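Local structure of putative PLP-dependent aminotransferase (3JU7) at residues 68-72 against 211-215; 79-85 against 100-105; 138-142 against 281-287; 178-184 against 200-205; 267-273 against 365-369. The protein probably acts as a pyridoxal-phosphate-dependent aminotransferase, moving an amino group between substrates with the help of that cofactor. All blocks are in the same frame, centred on the assembly; numbering follows the deposited sequence.

In the fold
Five contacts tie distant parts of one chain together. Followed from the N terminus, helix 62-73 opens interaction 1, and the loop it begins first encloses interaction 2, which pairs strands 80-84 and 101-105. Interaction 3 opens at the loop 138-142. Interaction 4, between strands 182-186 and 199-203, is nested inside both open loops. Helix 206-215 then closes interaction 1, so interactions 1 and 3 cross. Helix 250-270 opens interaction 5 before 281-287 closes interaction 3, and these two cross as well; helix 358-368 closes the last. Interactions 1 and 4 touch through Ile212 and Met182, whereas interaction 5 lies about 46 Å from interaction 1, centre to centre.

Interaction 1: 68-72 against 211-215; sequences AAIQL and RIKRM
Leu72 spreads its side chain over three residues of helix 206-215. Its CB rests on the selenium of the selenomethionine Met215 (CB to SE 3.7 Å), its CD1 meets the aliphatic part of Arg211 at CD, 3.6 Å away, and its CD2 lies 3.9 Å from Ile212 CG1. With CG opposite the backbone N (chi1 175°), the leucine points at the other helix, and the bend at chi2 (66°) parts the methyls toward Arg211 and Ile212. One turn earlier, Ala68 presents a small surface, and Ile212 fills the space over it, with CD1 3.6 Å from Ala68 CB and equally close to Ala69 N. This is ordinary helix-to-helix packing, the short axes coming within 10.3 Å at a steep 113°, in which a bulky residue on one helix lies over an alanine on the other. Both helices also rest on strand 182-186, Ala69 and Ile212 both touching Met182 there, an arrangement consistent with helices layered on the central sheet of a fold-type I aminotransferase. Met215 continues past Leu72 CB toward Ala68 and Gln71: its chain bends at the last torsion and carries CE to 3.2 Å from Ala68 O and 3.8 Å from Gln71 CG. No hydrogen bond spans the two helices. The amide end of Gln71 leads away from helix 206-215, and its side chain packs on Trp97 of the second subunit.

Interaction 2: 79-85 against 100-105; sequences KYALMPS and LEPYFI
The carbonyl oxygen of Ile105 accepts the shortest polar bond here, 2.7 Å from a water that in turn accepts from Ser85 N. The water thus continues a ladder whose direct rungs have stopped. Those rungs begin at the other end, where Glu101 N donates to Lys79 O in an almost straight bond of 2.9 Å (176° at the hydrogen). Ala81 then bonds through N to Glu101 O and through O to Tyr103 N, and Met83 repeats the pattern with Tyr103 O and Ile105 N, the regular zigzag of a parallel pair. Carbonyl oxygens also receive CA-H groups, as where Glu101 O lies 3.2 Å from Tyr80 CA.

On one face of the pair, Tyr103 holds CG opposite its backbone N (chi1 -160°) and so lays a ring edge onto the face of Tyr80 in a T-shaped stack, with ring centroids 5.1 Å apart and planes at 89°. Tyr103 CD2 stands over the centre of the Tyr80 ring, and Lys79 CG covers the opposite side, so the ring is sandwiched. Glu101 OE1 approaches the Tyr80 edge, 3.6 Å from CE1. On the other face, the selenomethionine Met83 runs beside Phe104 in an oblique Met-aromatic contact and sets its selenium, SE, 4.1 Å from Pro102 CB.

The pair belongs to a beta-alpha-beta unit: helix 90-97 connects the strands and packs on Met83 and Pro102, helix 116-126 covers Leu82 and Ile105 and bonds Tyr103 OH through Lys122, and strand 130-133 adjoins strand 80-84.

Interaction 3: 138-142 against 281-287; sequences TFGSW and QKTEAVI
Thr138 and Gln281 form the tight end of this loop-to-loop contact. Gln281 extends its chain fully and donates from NE2 to Thr138 O at 3.1 Å, the oxygen in the amide plane while the nitrogen stands above the carbonyl plane. The same oxygen takes a very short bond from Ser141 OG, which has Tyr113 OH as a second partner, and NE2 has another acceptor in Asp111 O, which fixes the amide. Val286 pushes CG2 to 3.1 Å from Phe139 O, and Ile287 N donates to Gly140 O at 3.0 Å. Gly140 has a positive phi (70°), and Ile287 O lies where a side chain would project. A single backbone bridge, Ser141 with Val286, joins the loops.

Toward Glu284 the fit relaxes, although Trp142 is well covered, its ring edge-to-face with Tyr175. Trp142 N reaches Ala285 O only in a weak, bent bond (128°), and a water spans Trp142 O, 2.6 Å away, and Glu284 N. The exposed Glu284 brings OE2 no nearer than 3.9 Å to Trp142 CD1, and a triethylene glycol, probably from crystallisation, lies by the Trp142 side chain. Uncharged groups do most of the fastening, which suggests a junction set mainly by directional hydrogen bonds.

Interaction 4: 178-184 against 200-205; sequences DFSGMII and LIYSKN
Strand 199-203 runs antiparallel to both of its neighbours, as the one reversed strand does in the large-domain sheet of fold-type I aminotransferases, and here it pairs with strand 182-186. The connection between them carries Lys191, the predicted cofactor lysine. Ile183 and Tyr202 are a hydrogen-bonded pair, each N donating to the other's O at 2.9 Å. In the following non-hydrogen-bonded pair, Ile184 swings CD1 across to Ile201 CG2, a tight 3.5 Å.

Toward the end of the strand, side-chain bonds join the backbone ones. Ser203 OG donates to Gly181 O at 2.6 Å and accepts from Asn205 N, closing an ST turn just before helix 206-215, which Asn205 N-caps through OD1 to Asp208 N. Ser203 OG stands opposite the backbone N (chi1 -177°), and this carries it across to the glycine carbonyl. Lys204 N bonds to Phe179 O at 2.9 Å. Tyr202, reaching along the loop, accepts at OH from Asp178 N, 3.0 Å away, and also bonds Arg53 O, so the hydroxyl is used twice. Lys204 NZ and Asp178 OD1 form a salt bridge with a weak hydrogen bond, while OD2 pairs with Arg53.

Helices 62-73 and 206-215 cover the face bearing Met182 and Ile184, strand 55-59 flanks Leu200 and Tyr202, and on its other edge strand 182-186 bonds to Val160.

Interaction 5: 267-273 against 365-369; sequences LLQSNGL and VICLG
Val365 is the bump of this contact, and the end of helix 250-270 supplies the hollow. That helix stops in a Schellman motif: Gly272, with positive phi (75°), lets the chain turn back so that Leu273 N bonds to Leu268 O and Gly272 N to Gln269 O. The turn brings Leu273 round to the side facing helix 358-368, and the hollow is the space between this returning leucine and the last turn of the helix.

Val365 enters it with both methyls. CG1, held opposite the valine's backbone N (chi1 172°), faces Leu273 CD1 at 3.3 Å, closer than carbons usually pack, and also lies 3.5 Å from Leu267 O; CG2 sits 4.0 Å from Leu267 CB. Leu268 forms the inner wall, its CD2 3.9 Å from CG1, the two side chains crossing at about a right angle. Asn271 makes the outer wall, its amide over CG1 and its OD1 near Ile366 CG1. The fit works in reverse as well: Leu273 is itself a bump, sending CD2 to 3.5 Å from Leu368 CB and near the backbone of Gly369, against the last residues of segment 365-369.

Both segments belong to the C-terminal part of the chain. Trp278 touches Leu273 and Leu368, and helix 301-309 packs on Leu368 as well. No hydrogen bond crosses the contact. The wall formed by Asn271 is held within its own segment, where Leu267 O accepts both Asn271 N, at 2.8 Å, and Asn271 ND2, at 2.6 Å.

Interaction 1: 68-72 against 211-215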
# COMPACT_ATOMS: atom_id res chain seq x y z
N ALA A 68 -6.16 -3.49 7.06
CA ALA A 68 -5.61 -4.65 7.73
C ALA A 68 -6.33 -4.86 9.07
O ALA A 68 -6.83 -5.98 9.37
CB ALA A 68 -4.14 -4.44 8.00
N ALA A 69 -6.38 -3.77 9.86
CA ALA A 69 -6.95 -3.79 11.21
C ALA A 69 -8.44 -4.20 11.21
O ALA A 69 -8.83 -5.06 11.97
CB ALA A 69 -6.72 -2.45 11.92
N ILE A 70 -9.24 -3.60 10.36
CA ILE A 70 -10.67 -3.94 10.26
C ILE A 70 -10.86 -5.40 9.82
O ILE A 70 -11.64 -6.12 10.43
CB ILE A 70 -11.38 -2.99 9.27
CG1 ILE A 70 -11.52 -1.60 9.89
CG2 ILE A 70 -12.77 -3.54 8.81
CD1 ILE A 70 -11.60 -0.49 8.89
N GLN A 71 -10.13 -5.81 8.78
CA GLN A 71 -10.15 -7.21 8.30
C GLN A 71 -9.81 -8.18 9.44
O GLN A 71 -10.52 -9.13 9.64
CB GLN A 71 -9.19 -7.40 7.12
CG GLN A 71 -9.16 -8.83 6.59
CD GLN A 71 -10.52 -9.31 6.08
OE1 GLN A 71 -11.29 -8.53 5.53
NE2 GLN A 71 -10.82 -10.58 6.29
N LEU A 72 -8.75 -7.93 10.21
CA LEU A 72 -8.42 -8.81 11.35
C LEU A 72 -9.48 -8.83 12.45
O LEU A 72 -9.84 -9.87 12.98
CB LEU A 72 -7.08 -8.39 12.00
CG LEU A 72 -6.68 -9.13 13.28
CD1 LEU A 72 -6.40 -10.59 12.93
CD2 LEU A 72 -5.48 -8.46 13.94
N ARG A 211 0.10 -10.62 14.31
CA ARG A 211 -0.73 -11.11 13.23
C ARG A 211 -0.84 -10.09 12.11
O ARG A 211 -0.74 -10.44 10.94
CB ARG A 211 -2.11 -11.50 13.78
CG ARG A 211 -2.90 -12.29 12.84
CD ARG A 211 -3.91 -13.15 13.55
NE ARG A 211 -3.24 -14.27 14.18
CZ ARG A 211 -3.77 -14.99 15.16
NH1 ARG A 211 -4.99 -14.72 15.63
NH2 ARG A 211 -3.06 -16.00 15.67
N ILE A 212 -1.03 -8.81 12.46
CA ILE A 212 -1.12 -7.77 11.42
C ILE A 212 0.17 -7.80 10.60
O ILE A 212 0.14 -7.60 9.39
CB ILE A 212 -1.29 -6.33 12.01
CG1 ILE A 212 -2.73 -6.08 12.43
CG2 ILE A 212 -0.85 -5.27 10.94
CD1 ILE A 212 -3.64 -5.54 11.38
N LYS A 213 1.29 -8.04 11.28
CA LYS A 213 2.56 -8.10 10.58
C LYS A 213 2.52 -9.15 9.48
O LYS A 213 2.93 -8.91 8.35
CB LYS A 213 3.74 -8.35 11.55
CG LYS A 213 4.33 -7.03 12.05
CD LYS A 213 5.19 -7.15 13.31
CE LYS A 213 6.29 -6.07 13.45
NZ LYS A 213 6.27 -4.96 12.43
N ARG A 214 1.98 -10.32 9.81
CA ARG A 214 1.89 -11.38 8.85
C ARG A 214 0.93 -11.01 7.74
O ARG A 214 1.23 -11.27 6.58
CB ARG A 214 1.42 -12.66 9.49
CG ARG A 214 2.44 -13.33 10.43
CD ARG A 214 1.86 -14.70 10.81
NE ARG A 214 2.64 -15.36 11.82
CZ ARG A 214 2.57 -16.64 12.13
NH1 ARG A 214 1.74 -17.45 11.49
NH2 ARG A 214 3.37 -17.13 13.06
N MSE A 215 -0.22 -10.42 8.10
CA MSE A 215 -1.20 -9.99 7.09
C MSE A 215 -0.61 -9.05 6.03
O MSE A 215 -0.89 -9.17 4.86
CB MSE A 215 -2.42 -9.34 7.76
CG MSE A 215 -3.26 -10.34 8.48
SE MSE A 215 -4.74 -9.52 9.41
CE MSE A 215 -5.57 -8.54 7.86

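Interaction 2: 79-85 against 100-105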
# COMPACT_ATOMS: atom_id res chain seq x y z
N LYS A 79 -22.19 -6.96 9.37
CA LYS A 79 -22.39 -6.36 8.07
C LYS A 79 -21.91 -4.89 8.05
O LYS A 79 -21.52 -4.35 7.02
CB LYS A 79 -23.89 -6.41 7.79
CG LYS A 79 -24.36 -5.56 6.62
CD LYS A 79 -25.81 -5.81 6.30
CE LYS A 79 -26.16 -5.18 4.96
NZ LYS A 79 -27.60 -5.34 4.59
N TYR A 80 -21.95 -4.22 9.19
CA TYR A 80 -21.72 -2.78 9.23
C TYR A 80 -20.47 -2.36 10.02
O TYR A 80 -20.11 -2.99 11.04
CB TYR A 80 -22.92 -2.11 9.90
CG TYR A 80 -24.23 -2.33 9.20
CD1 TYR A 80 -24.46 -1.80 7.94
CD2 TYR A 80 -25.25 -3.03 9.81
CE1 TYR A 80 -25.66 -1.96 7.32
CE2 TYR A 80 -26.45 -3.23 9.16
CZ TYR A 80 -26.65 -2.67 7.92
OH TYR A 80 -27.84 -2.83 7.24
N ALA A 81 -19.83 -1.29 9.56
CA ALA A 81 -18.78 -0.60 10.31
C ALA A 81 -19.40 0.72 10.80
O ALA A 81 -19.72 1.59 9.97
CB ALA A 81 -17.56 -0.32 9.43
N LEU A 82 -19.62 0.86 12.11
CA LEU A 82 -20.25 2.08 12.66
C LEU A 82 -19.13 3.14 12.81
O LEU A 82 -18.10 2.88 13.45
CB LEU A 82 -20.92 1.82 14.00
CG LEU A 82 -22.29 1.18 14.00
CD1 LEU A 82 -22.39 -0.00 13.00
CD2 LEU A 82 -22.62 0.77 15.43
N MSE A 83 -19.30 4.27 12.14
CA MSE A 83 -18.29 5.32 12.13
C MSE A 83 -18.95 6.67 11.90
O MSE A 83 -20.08 6.75 11.46
CB MSE A 83 -17.27 5.07 11.00
CG MSE A 83 -17.93 5.03 9.62
SE MSE A 83 -16.73 4.74 8.13
CE MSE A 83 -16.05 2.99 8.59
N PRO A 84 -18.23 7.74 12.17
CA PRO A 84 -18.76 9.04 11.81
C PRO A 84 -18.75 9.26 10.30
O PRO A 84 -17.95 8.63 9.59
CB PRO A 84 -17.78 9.99 12.47
CG PRO A 84 -16.48 9.21 12.47
CD PRO A 84 -16.93 7.83 12.87
N SER A 85 -19.66 10.12 9.81
CA SER A 85 -19.61 10.64 8.44
C SER A 85 -18.53 11.72 8.38
O SER A 85 -17.80 11.87 7.37
CB SER A 85 -20.97 11.25 8.06
OG SER A 85 -20.90 11.93 6.82
N LEU A 100 -17.50 -4.50 4.28
CA LEU A 100 -18.54 -3.99 5.17
C LEU A 100 -19.22 -2.80 4.57
O LEU A 100 -18.70 -2.18 3.63
CB LEU A 100 -17.95 -3.58 6.49
CG LEU A 100 -17.17 -4.73 7.12
CD1 LEU A 100 -16.49 -4.18 8.31
CD2 LEU A 100 -18.15 -5.86 7.45
N GLU A 101 -20.40 -2.48 5.09
CA GLU A 101 -21.07 -1.26 4.73
C GLU A 101 -20.80 -0.26 5.84
O GLU A 101 -20.97 -0.58 7.01
CB GLU A 101 -22.57 -1.47 4.62
CG GLU A 101 -22.99 -2.24 3.44
CD GLU A 101 -24.50 -2.20 3.22
OE1 GLU A 101 -25.20 -1.31 3.76
OE2 GLU A 101 -24.98 -3.07 2.50
N PRO A 102 -20.38 0.95 5.49
CA PRO A 102 -20.39 1.93 6.55
C PRO A 102 -21.83 2.16 7.02
O PRO A 102 -22.79 2.00 6.24
CB PRO A 102 -19.82 3.19 5.88
CG PRO A 102 -19.03 2.64 4.67
CD PRO A 102 -19.81 1.46 4.23
N TYR A 103 -21.96 2.46 8.31
CA TYR A 103 -23.22 2.90 8.93
C TYR A 103 -22.89 4.17 9.73
O TYR A 103 -22.21 4.11 10.78
CB TYR A 103 -23.76 1.83 9.85
CG TYR A 103 -25.25 1.96 10.19
CD1 TYR A 103 -25.78 3.11 10.79
CD2 TYR A 103 -26.13 0.93 9.88
CE1 TYR A 103 -27.12 3.20 11.10
CE2 TYR A 103 -27.48 1.02 10.18
CZ TYR A 103 -27.96 2.15 10.79
OH TYR A 103 -29.31 2.20 11.05
N PHE A 104 -23.34 5.32 9.22
CA PHE A 104 -22.87 6.58 9.78
C PHE A 104 -23.63 7.02 11.04
O PHE A 104 -24.88 6.94 11.09
CB PHE A 104 -22.92 7.68 8.72
CG PHE A 104 -22.05 7.44 7.53
CD1 PHE A 104 -20.66 7.40 7.64
CD2 PHE A 104 -22.61 7.30 6.27
CE1 PHE A 104 -19.87 7.20 6.53
CE2 PHE A 104 -21.81 7.10 5.16
CZ PHE A 104 -20.44 7.04 5.30
N ILE A 105 -22.87 7.52 12.02
CA ILE A 105 -23.35 7.93 13.33
C ILE A 105 -23.04 9.43 13.49
O ILE A 105 -21.89 9.89 13.26
CB ILE A 105 -22.60 7.11 14.45
CG1 ILE A 105 -22.67 5.60 14.18
CG2 ILE A 105 -23.07 7.48 15.92
CD1 ILE A 105 -24.06 5.00 14.04
O HOH W 1 -21.05 11.87 11.60

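Interaction 3: 138-142 against 281-287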
# COMPACT_ATOMS: atom_id res chain seq x y z
N THR A 138 -11.00 13.08 15.73
CA THR A 138 -11.12 14.24 14.84
C THR A 138 -10.04 15.29 15.06
O THR A 138 -9.84 15.78 16.19
CB THR A 138 -12.51 14.91 15.02
OG1 THR A 138 -13.50 13.89 14.88
CG2 THR A 138 -12.75 16.05 14.04
N PHE A 139 -9.37 15.60 13.95
CA PHE A 139 -8.35 16.67 13.85
C PHE A 139 -7.17 16.50 14.82
O PHE A 139 -6.61 17.47 15.32
CB PHE A 139 -9.00 18.04 13.97
CG PHE A 139 -10.17 18.30 12.98
CD1 PHE A 139 -10.11 17.89 11.67
CD2 PHE A 139 -11.27 19.02 13.37
CE1 PHE A 139 -11.14 18.17 10.78
CE2 PHE A 139 -12.29 19.31 12.50
CZ PHE A 139 -12.22 18.88 11.19
N GLY A 140 -6.78 15.25 15.06
CA GLY A 140 -5.56 14.95 15.84
C GLY A 140 -5.74 15.31 17.31
O GLY A 140 -4.85 15.79 17.96
N SER A 141 -6.92 15.04 17.84
CA SER A 141 -7.27 15.52 19.15
C SER A 141 -7.41 14.37 20.11
O SER A 141 -7.34 13.18 19.73
CB SER A 141 -8.57 16.32 19.07
OG SER A 141 -9.64 15.49 18.70
N TRP A 142 -7.62 14.73 21.36
CA TRP A 142 -7.67 13.76 22.41
C TRP A 142 -9.08 13.26 22.65
O TRP A 142 -9.76 13.72 23.56
CB TRP A 142 -7.10 14.38 23.66
CG TRP A 142 -6.73 13.43 24.69
CD1 TRP A 142 -7.49 13.02 25.74
CD2 TRP A 142 -5.45 12.80 24.83
NE1 TRP A 142 -6.77 12.17 26.52
CE2 TRP A 142 -5.52 12.00 25.99
CE3 TRP A 142 -4.26 12.84 24.09
CZ2 TRP A 142 -4.45 11.21 26.42
CZ3 TRP A 142 -3.20 12.06 24.51
CH2 TRP A 142 -3.30 11.25 25.67
N GLN A 281 -12.48 23.62 18.41
CA GLN A 281 -12.90 22.30 18.89
C GLN A 281 -12.83 22.22 20.42
O GLN A 281 -11.89 22.72 21.03
CB GLN A 281 -12.02 21.23 18.26
CG GLN A 281 -12.37 19.78 18.56
CD GLN A 281 -11.47 18.83 17.75
OE1 GLN A 281 -10.38 19.21 17.34
NE2 GLN A 281 -11.92 17.60 17.52
N LYS A 282 -13.81 21.60 21.05
CA LYS A 282 -13.75 21.39 22.49
C LYS A 282 -12.94 20.12 22.72
O LYS A 282 -13.45 19.00 22.54
CB LYS A 282 -15.14 21.29 23.09
N THR A 283 -11.67 20.27 23.07
CA THR A 283 -10.81 19.10 23.34
C THR A 283 -9.67 19.44 24.30
O THR A 283 -9.27 20.59 24.39
CB THR A 283 -10.28 18.46 21.99
OG1 THR A 283 -9.57 17.25 22.28
CG2 THR A 283 -9.38 19.41 21.20
N GLU A 284 -9.16 18.44 25.02
CA GLU A 284 -8.10 18.69 26.01
C GLU A 284 -6.73 18.92 25.37
O GLU A 284 -5.90 19.60 25.93
CB GLU A 284 -7.95 17.50 26.96
CG GLU A 284 -9.16 17.09 27.76
CD GLU A 284 -8.83 15.89 28.68
OE1 GLU A 284 -7.89 16.03 29.50
OE2 GLU A 284 -9.50 14.83 28.57
N ALA A 285 -6.48 18.31 24.22
CA ALA A 285 -5.17 18.36 23.61
C ALA A 285 -5.33 18.08 22.13
O ALA A 285 -6.21 17.31 21.73
CB ALA A 285 -4.24 17.33 24.26
N VAL A 286 -4.52 18.73 21.31
CA VAL A 286 -4.61 18.54 19.88
C VAL A 286 -3.24 18.77 19.29
O VAL A 286 -2.49 19.58 19.79
CB VAL A 286 -5.66 19.51 19.24
CG1 VAL A 286 -5.28 20.94 19.49
CG2 VAL A 286 -5.81 19.25 17.74
N ILE A 287 -2.89 18.04 18.24
CA ILE A 287 -1.72 18.38 17.45
C ILE A 287 -2.27 18.75 16.06
O ILE A 287 -3.11 18.03 15.51
CB ILE A 287 -0.70 17.23 17.40
CG1 ILE A 287 0.53 17.68 16.64
CG2 ILE A 287 -1.26 15.94 16.73
CD1 ILE A 287 1.59 16.64 16.67
O HOH W 2 -10.48 15.77 25.07

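Interaction 4: 178-184 against 200-205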
# COMPACT_ATOMS: atom_id res chain seq x y z
N ASP A 178 -2.13 1.84 25.87
CA ASP A 178 -2.77 0.72 26.53
C ASP A 178 -4.15 0.37 25.97
O ASP A 178 -4.84 -0.44 26.55
CB ASP A 178 -2.88 0.94 28.07
CG ASP A 178 -1.50 1.02 28.75
OD1 ASP A 178 -0.50 0.66 28.12
OD2 ASP A 178 -1.42 1.47 29.92
N PHE A 179 -4.56 0.95 24.85
CA PHE A 179 -5.87 0.61 24.30
C PHE A 179 -5.88 -0.86 23.82
O PHE A 179 -4.93 -1.34 23.16
CB PHE A 179 -6.18 1.53 23.16
CG PHE A 179 -7.55 1.35 22.57
CD1 PHE A 179 -8.70 1.56 23.34
CD2 PHE A 179 -7.69 1.08 21.23
CE1 PHE A 179 -9.97 1.46 22.79
CE2 PHE A 179 -8.96 1.01 20.62
CZ PHE A 179 -10.11 1.18 21.40
N SER A 180 -6.97 -1.56 24.16
CA SER A 180 -7.12 -2.95 23.78
C SER A 180 -7.34 -3.17 22.31
O SER A 180 -6.96 -4.20 21.79
CB SER A 180 -8.30 -3.56 24.51
OG SER A 180 -8.02 -3.56 25.87
N GLY A 181 -8.03 -2.23 21.66
CA GLY A 181 -8.26 -2.32 20.23
C GLY A 181 -7.02 -1.93 19.46
O GLY A 181 -5.88 -2.10 19.93
N MSE A 182 -7.23 -1.40 18.26
CA MSE A 182 -6.13 -0.94 17.43
C MSE A 182 -6.28 0.54 17.15
O MSE A 182 -7.40 1.04 17.06
CB MSE A 182 -6.07 -1.74 16.14
CG MSE A 182 -5.34 -3.02 16.38
SE MSE A 182 -5.25 -4.31 14.99
CE MSE A 182 -3.64 -5.09 15.75
N ILE A 183 -5.13 1.22 17.06
CA ILE A 183 -5.06 2.62 16.67
C ILE A 183 -4.21 2.74 15.40
O ILE A 183 -3.10 2.20 15.33
CB ILE A 183 -4.50 3.50 17.82
CG1 ILE A 183 -5.22 3.09 19.13
CG2 ILE A 183 -4.63 4.94 17.47
CD1 ILE A 183 -5.56 4.13 20.10
N ILE A 184 -4.77 3.40 14.40
CA ILE A 184 -4.09 3.68 13.15
C ILE A 184 -3.65 5.15 13.08
O ILE A 184 -4.40 6.06 13.39
CB ILE A 184 -5.01 3.41 11.93
CG1 ILE A 184 -5.71 2.02 12.02
CG2 ILE A 184 -4.21 3.54 10.66
CD1 ILE A 184 -4.88 0.88 12.66
N LEU A 200 1.32 3.67 10.93
CA LEU A 200 1.61 2.85 12.09
C LEU A 200 0.32 2.33 12.72
O LEU A 200 -0.74 3.00 12.69
CB LEU A 200 2.36 3.66 13.12
CG LEU A 200 3.05 2.91 14.30
CD1 LEU A 200 4.40 2.36 13.91
CD2 LEU A 200 3.17 3.76 15.52
N ILE A 201 0.40 1.12 13.29
CA ILE A 201 -0.68 0.57 14.10
C ILE A 201 -0.16 0.27 15.48
O ILE A 201 0.89 -0.32 15.61
CB ILE A 201 -1.32 -0.73 13.50
CG1 ILE A 201 -1.65 -0.52 12.03
CG2 ILE A 201 -2.57 -1.09 14.31
CD1 ILE A 201 -2.38 -1.70 11.35
N TYR A 202 -0.89 0.70 16.50
CA TYR A 202 -0.54 0.40 17.89
C TYR A 202 -1.67 -0.43 18.50
O TYR A 202 -2.83 -0.21 18.19
CB TYR A 202 -0.43 1.68 18.73
CG TYR A 202 -0.32 1.37 20.20
CD1 TYR A 202 0.90 1.03 20.77
CD2 TYR A 202 -1.46 1.35 21.02
CE1 TYR A 202 1.00 0.72 22.12
CE2 TYR A 202 -1.36 1.03 22.38
CZ TYR A 202 -0.12 0.74 22.92
OH TYR A 202 -0.03 0.42 24.27
N SER A 203 -1.31 -1.39 19.34
CA SER A 203 -2.28 -2.05 20.21
C SER A 203 -1.57 -2.47 21.47
O SER A 203 -0.36 -2.75 21.50
CB SER A 203 -3.00 -3.23 19.55
OG SER A 203 -3.98 -3.81 20.40
N LYS A 204 -2.33 -2.48 22.55
CA LYS A 204 -1.84 -3.11 23.75
C LYS A 204 -1.72 -4.62 23.49
O LYS A 204 -0.91 -5.30 24.12
CB LYS A 204 -2.77 -2.80 24.90
CG LYS A 204 -2.41 -3.45 26.22
CD LYS A 204 -1.12 -2.93 26.78
CE LYS A 204 -0.98 -3.37 28.24
NZ LYS A 204 -0.15 -2.42 29.00
N ASN A 205 -2.51 -5.12 22.53
CA ASN A 205 -2.52 -6.55 22.22
C ASN A 205 -1.40 -6.94 21.26
O ASN A 205 -1.50 -6.77 20.05
CB ASN A 205 -3.87 -6.94 21.66
CG ASN A 205 -4.03 -8.44 21.54
OD1 ASN A 205 -3.15 -9.16 21.03
ND2 ASN A 205 -5.18 -8.91 21.98

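Interaction 5: 267-273 against 365-369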
# COMPACT_ATOMS: atom_id res chain seq x y z
N LEU A 267 -4.37 35.61 18.37
CA LEU A 267 -4.80 36.58 17.36
C LEU A 267 -6.29 36.53 17.14
O LEU A 267 -6.90 37.57 16.89
CB LEU A 267 -4.07 36.37 16.02
CG LEU A 267 -2.61 36.84 15.98
CD1 LEU A 267 -1.84 36.29 14.74
CD2 LEU A 267 -2.55 38.38 16.06
N LEU A 268 -6.88 35.33 17.21
CA LEU A 268 -8.35 35.19 17.04
C LEU A 268 -9.12 35.86 18.18
O LEU A 268 -10.17 36.50 17.97
CB LEU A 268 -8.77 33.71 16.99
CG LEU A 268 -8.47 32.90 15.74
CD1 LEU A 268 -8.82 31.47 16.05
CD2 LEU A 268 -9.27 33.41 14.55
N GLN A 269 -8.61 35.67 19.39
CA GLN A 269 -9.20 36.31 20.56
C GLN A 269 -8.95 37.81 20.50
O GLN A 269 -9.88 38.58 20.56
CB GLN A 269 -8.64 35.73 21.86
CG GLN A 269 -9.04 36.54 23.09
CD GLN A 269 -8.78 35.83 24.40
OE1 GLN A 269 -8.71 34.60 24.45
NE2 GLN A 269 -8.67 36.60 25.48
N SER A 270 -7.69 38.22 20.35
CA SER A 270 -7.36 39.65 20.26
C SER A 270 -8.13 40.38 19.15
O SER A 270 -8.53 41.51 19.35
CB SER A 270 -5.86 39.89 20.07
OG SER A 270 -5.50 39.84 18.70
N ASN A 271 -8.35 39.75 18.00
CA ASN A 271 -9.14 40.41 16.97
C ASN A 271 -10.67 40.27 17.15
O ASN A 271 -11.43 40.62 16.26
CB ASN A 271 -8.74 39.93 15.58
CG ASN A 271 -7.38 40.42 15.15
OD1 ASN A 271 -7.28 41.30 14.29
ND2 ASN A 271 -6.31 39.85 15.72
N GLY A 272 -11.12 39.76 18.30
CA GLY A 272 -12.55 39.67 18.60
C GLY A 272 -13.36 38.58 17.89
O GLY A 272 -14.59 38.55 17.99
N LEU A 273 -12.67 37.66 17.21
CA LEU A 273 -13.36 36.67 16.40
C LEU A 273 -14.15 35.69 17.25
O LEU A 273 -15.23 35.28 16.84
CB LEU A 273 -12.38 35.94 15.48
CG LEU A 273 -12.07 36.75 14.22
CD1 LEU A 273 -10.61 37.14 14.15
CD2 LEU A 273 -12.51 35.98 12.99
N VAL A 365 -5.92 35.83 10.12
CA VAL A 365 -6.92 36.14 11.11
C VAL A 365 -7.59 37.47 10.80
O VAL A 365 -8.81 37.56 10.88
CB VAL A 365 -6.34 36.13 12.54
CG1 VAL A 365 -7.38 36.66 13.53
CG2 VAL A 365 -5.88 34.69 12.90
N ILE A 366 -6.81 38.48 10.42
CA ILE A 366 -7.35 39.78 10.02
C ILE A 366 -8.35 39.67 8.87
O ILE A 366 -9.37 40.34 8.88
CB ILE A 366 -6.22 40.77 9.64
CG1 ILE A 366 -5.51 41.24 10.91
CG2 ILE A 366 -6.80 41.97 8.92
CD1 ILE A 366 -4.31 42.10 10.64
N CYS A 367 -8.06 38.82 7.89
CA CYS A 367 -8.98 38.57 6.77
C CYS A 367 -10.28 37.94 7.23
O CYS A 367 -11.33 38.24 6.67
CB CYS A 367 -8.35 37.64 5.72
SG CYS A 367 -7.12 38.39 4.63
N LEU A 368 -10.21 37.04 8.21
CA LEU A 368 -11.43 36.49 8.79
C LEU A 368 -12.28 37.60 9.42
O LEU A 368 -13.50 37.63 9.26
CB LEU A 368 -11.11 35.42 9.83
CG LEU A 368 -10.51 34.12 9.35
CD1 LEU A 368 -10.50 33.20 10.51
CD2 LEU A 368 -11.30 33.51 8.21
N GLY A 369 -11.63 38.53 10.11
CA GLY A 369 -12.31 39.65 10.73
C GLY A 369 -12.93 40.64 9.76
O GLY A 369 -13.70 41.50 10.18